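Local atomic coordinates of oxygen-independent coproporphyrinogen III oxidase (Escherichia coli, PDB entry 1OLT), a protein that catalyses the anaerobic oxidative decarboxylation of two propionate groups of coproporphyrinogen III to the vinyl groups of protoporphyrinogen IX in heme biosynthesis, using a [4Fe-4S] cluster and S-adenosylmethionine. Residues V105-W110 and D139-I144. Sequence-based numbering, arbitrary orientation. Where two conformers were deposited one is given.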
loop_
_atom_site.group_PDB
_atom_site.type_symbol
_atom_site.label_atom_id
_atom_site.label_comp_id
_atom_site.label_asym_id
_atom_site.label_seq_id
_atom_site.Cartn_x
_atom_site.Cartn_y
_atom_site.Cartn_z
ATOM N N VAL A 105 -0.342 9.541 -18.091
ATOM C CA VAL A 105 -0.271 9.240 -16.679
ATOM C C VAL A 105 -1.689 9.349 -16.110
ATOM O O VAL A 105 -2.328 10.372 -16.240
ATOM C CB VAL A 105 0.698 10.148 -15.966
ATOM C CG1 VAL A 105 0.595 9.931 -14.531
ATOM C CG2 VAL A 105 2.141 9.835 -16.479
ATOM N N SER A 106 -2.184 8.255 -15.539
ATOM C CA SER A 106 -3.499 8.195 -14.944
ATOM C C SER A 106 -3.452 8.284 -13.423
ATOM O O SER A 106 -4.485 8.483 -12.757
ATOM C CB SER A 106 -4.193 6.876 -15.368
ATOM O OG SER A 106 -3.438 5.756 -14.898
ATOM N N GLN A 107 -2.252 8.190 -12.874
ATOM C CA GLN A 107 -2.078 8.047 -11.418
ATOM C C GLN A 107 -0.708 8.542 -10.917
ATOM O O GLN A 107 0.303 8.184 -11.515
ATOM C CB GLN A 107 -2.193 6.585 -11.120
ATOM C CG GLN A 107 -2.490 6.229 -9.722
ATOM C CD GLN A 107 -2.869 4.692 -9.583
ATOM O OE1 GLN A 107 -4.054 4.340 -9.486
ATOM N NE2 GLN A 107 -1.841 3.815 -9.581
ATOM N N LEU A 108 -0.687 9.318 -9.823
ATOM C CA LEU A 108 0.549 9.696 -9.149
ATOM C C LEU A 108 0.280 9.615 -7.662
ATOM O O LEU A 108 -0.727 10.141 -7.188
ATOM C CB LEU A 108 0.937 11.138 -9.501
ATOM C CG LEU A 108 2.004 11.824 -8.647
ATOM C CD1 LEU A 108 3.303 11.125 -8.804
ATOM C CD2 LEU A 108 2.091 13.271 -9.025
ATOM N N HIS A 109 1.219 9.016 -6.931
ATOM C CA HIS A 109 1.185 8.999 -5.511
ATOM C C HIS A 109 2.578 9.270 -4.931
ATOM O O HIS A 109 3.591 8.775 -5.446
ATOM C CB HIS A 109 0.741 7.669 -5.020
ATOM C CG HIS A 109 0.653 7.578 -3.532
ATOM N ND1 HIS A 109 -0.504 7.776 -2.861
ATOM C CD2 HIS A 109 1.589 7.348 -2.592
ATOM C CE1 HIS A 109 -0.306 7.610 -1.559
ATOM N NE2 HIS A 109 0.951 7.326 -1.370
ATOM N N TRP A 110 2.590 10.057 -3.875
ATOM C CA TRP A 110 3.773 10.275 -3.100
ATOM C C TRP A 110 3.573 9.538 -1.763
ATOM O O TRP A 110 2.636 9.801 -1.037
ATOM C CB TRP A 110 4.004 11.755 -2.811
ATOM C CG TRP A 110 4.312 12.634 -4.042
ATOM C CD1 TRP A 110 4.380 12.246 -5.354
ATOM C CD2 TRP A 110 4.546 14.048 -4.040
ATOM N NE1 TRP A 110 4.611 13.320 -6.166
ATOM C CE2 TRP A 110 4.734 14.450 -5.392
ATOM C CE3 TRP A 110 4.626 15.020 -3.050
ATOM C CZ2 TRP A 110 4.970 15.773 -5.756
ATOM C CZ3 TRP A 110 4.862 16.364 -3.436
ATOM C CH2 TRP A 110 5.042 16.710 -4.747
ATOM N N ASP A 139 -7.839 14.097 -15.616
ATOM C CA ASP A 139 -8.527 13.458 -14.485
ATOM C C ASP A 139 -7.670 12.432 -13.761
ATOM O O ASP A 139 -8.188 11.534 -13.149
ATOM C CB ASP A 139 -9.821 12.803 -14.956
ATOM C CG ASP A 139 -9.567 11.686 -15.897
ATOM O OD1 ASP A 139 -8.395 11.509 -16.320
ATOM O OD2 ASP A 139 -10.456 10.929 -16.263
ATOM N N ALA A 140 -6.335 12.584 -13.813
ATOM C CA ALA A 140 -5.467 11.725 -13.029
ATOM C C ALA A 140 -5.796 11.754 -11.547
ATOM O O ALA A 140 -6.179 12.751 -10.991
ATOM C CB ALA A 140 -3.945 12.105 -13.282
ATOM N N GLU A 141 -5.413 10.675 -10.864
ATOM C CA GLU A 141 -5.684 10.461 -9.428
ATOM C C GLU A 141 -4.349 10.838 -8.881
ATOM O O GLU A 141 -3.357 10.231 -9.219
ATOM C CB GLU A 141 -6.039 8.997 -9.166
ATOM C CG GLU A 141 -6.163 8.604 -7.719
ATOM C CD GLU A 141 -6.210 7.077 -7.526
ATOM O OE1 GLU A 141 -7.189 6.447 -7.944
ATOM O OE2 GLU A 141 -5.263 6.515 -6.954
ATOM N N ILE A 142 -4.316 11.879 -8.088
ATOM C CA ILE A 142 -3.044 12.457 -7.563
ATOM C C ILE A 142 -3.125 12.503 -6.015
ATOM O O ILE A 142 -3.927 13.260 -5.435
ATOM C CB ILE A 142 -2.832 13.866 -8.176
ATOM C CG1 ILE A 142 -2.713 13.757 -9.703
ATOM C CG2 ILE A 142 -1.577 14.526 -7.640
ATOM C CD1 ILE A 142 -2.668 15.051 -10.376
ATOM N N SER A 143 -2.375 11.625 -5.369
ATOM C CA SER A 143 -2.512 11.365 -3.948
ATOM C C SER A 143 -1.201 11.526 -3.188
ATOM O O SER A 143 -0.104 11.434 -3.744
ATOM C CB SER A 143 -3.049 9.953 -3.668
ATOM O OG SER A 143 -2.311 8.946 -4.287
ATOM N N ILE A 144 -1.345 11.756 -1.904
ATOM C CA ILE A 144 -0.195 11.999 -1.055
ATOM C C ILE A 144 -0.557 11.550 0.364
ATOM O O ILE A 144 -1.727 11.619 0.782
ATOM C CB ILE A 144 0.151 13.509 -1.067
ATOM C CG1 ILE A 144 1.419 13.844 -0.267
ATOM C CG2 ILE A 144 -1.008 14.346 -0.532
ATOM C CD1 ILE A 144 1.901 15.252 -0.423
HETATM O O HOH W 1 -3.112 8.244 -6.714
#
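Two neighbouring parallel strands of the radical SAM barrel, 105-110 and 140-144, pair here in a beta-alpha-beta crossover through helix 120-133. Backbone N-H...O hydrogen bonds alternate between them: E141 N to S106 O, L108 N to E141 O (2.9 Å), S143 N to L108 O and W110 N to S143 O. On the face carrying Q107, H109, E141 and S143, a short hydrogen bond of 2.6 Å joins S143 OG and H109 ND1, the hydroxyl lying in the ring plane at its edge. With chi1 at 54°, that hydroxyl stands between S143's own N and carbonyl carbon, turned to the imidazole. A water bonded to S143 OG (2.7 Å) also reaches E141 OE2 and L108 O. H109 NE2 hydrogen-bonds OE2 of E145, a residue that binds S-adenosylmethionine, so the ring is held at both nitrogens; an alanine here would probably leave the S143 hydroxyl without this mate and E145 freer to turn. E141 OE1 forms a salt bridge with R166. On the other face, I144 CD1 meets W110 CE3 at 3.8 Å, and L108 CD2 lies 4.1 Å from I142 CG2. There W110 packs against L126, M127 and L130 of helix 120-133, while strands 53-62 and 166-172 continue the sheet beyond 105-110 and 140-144 respectively.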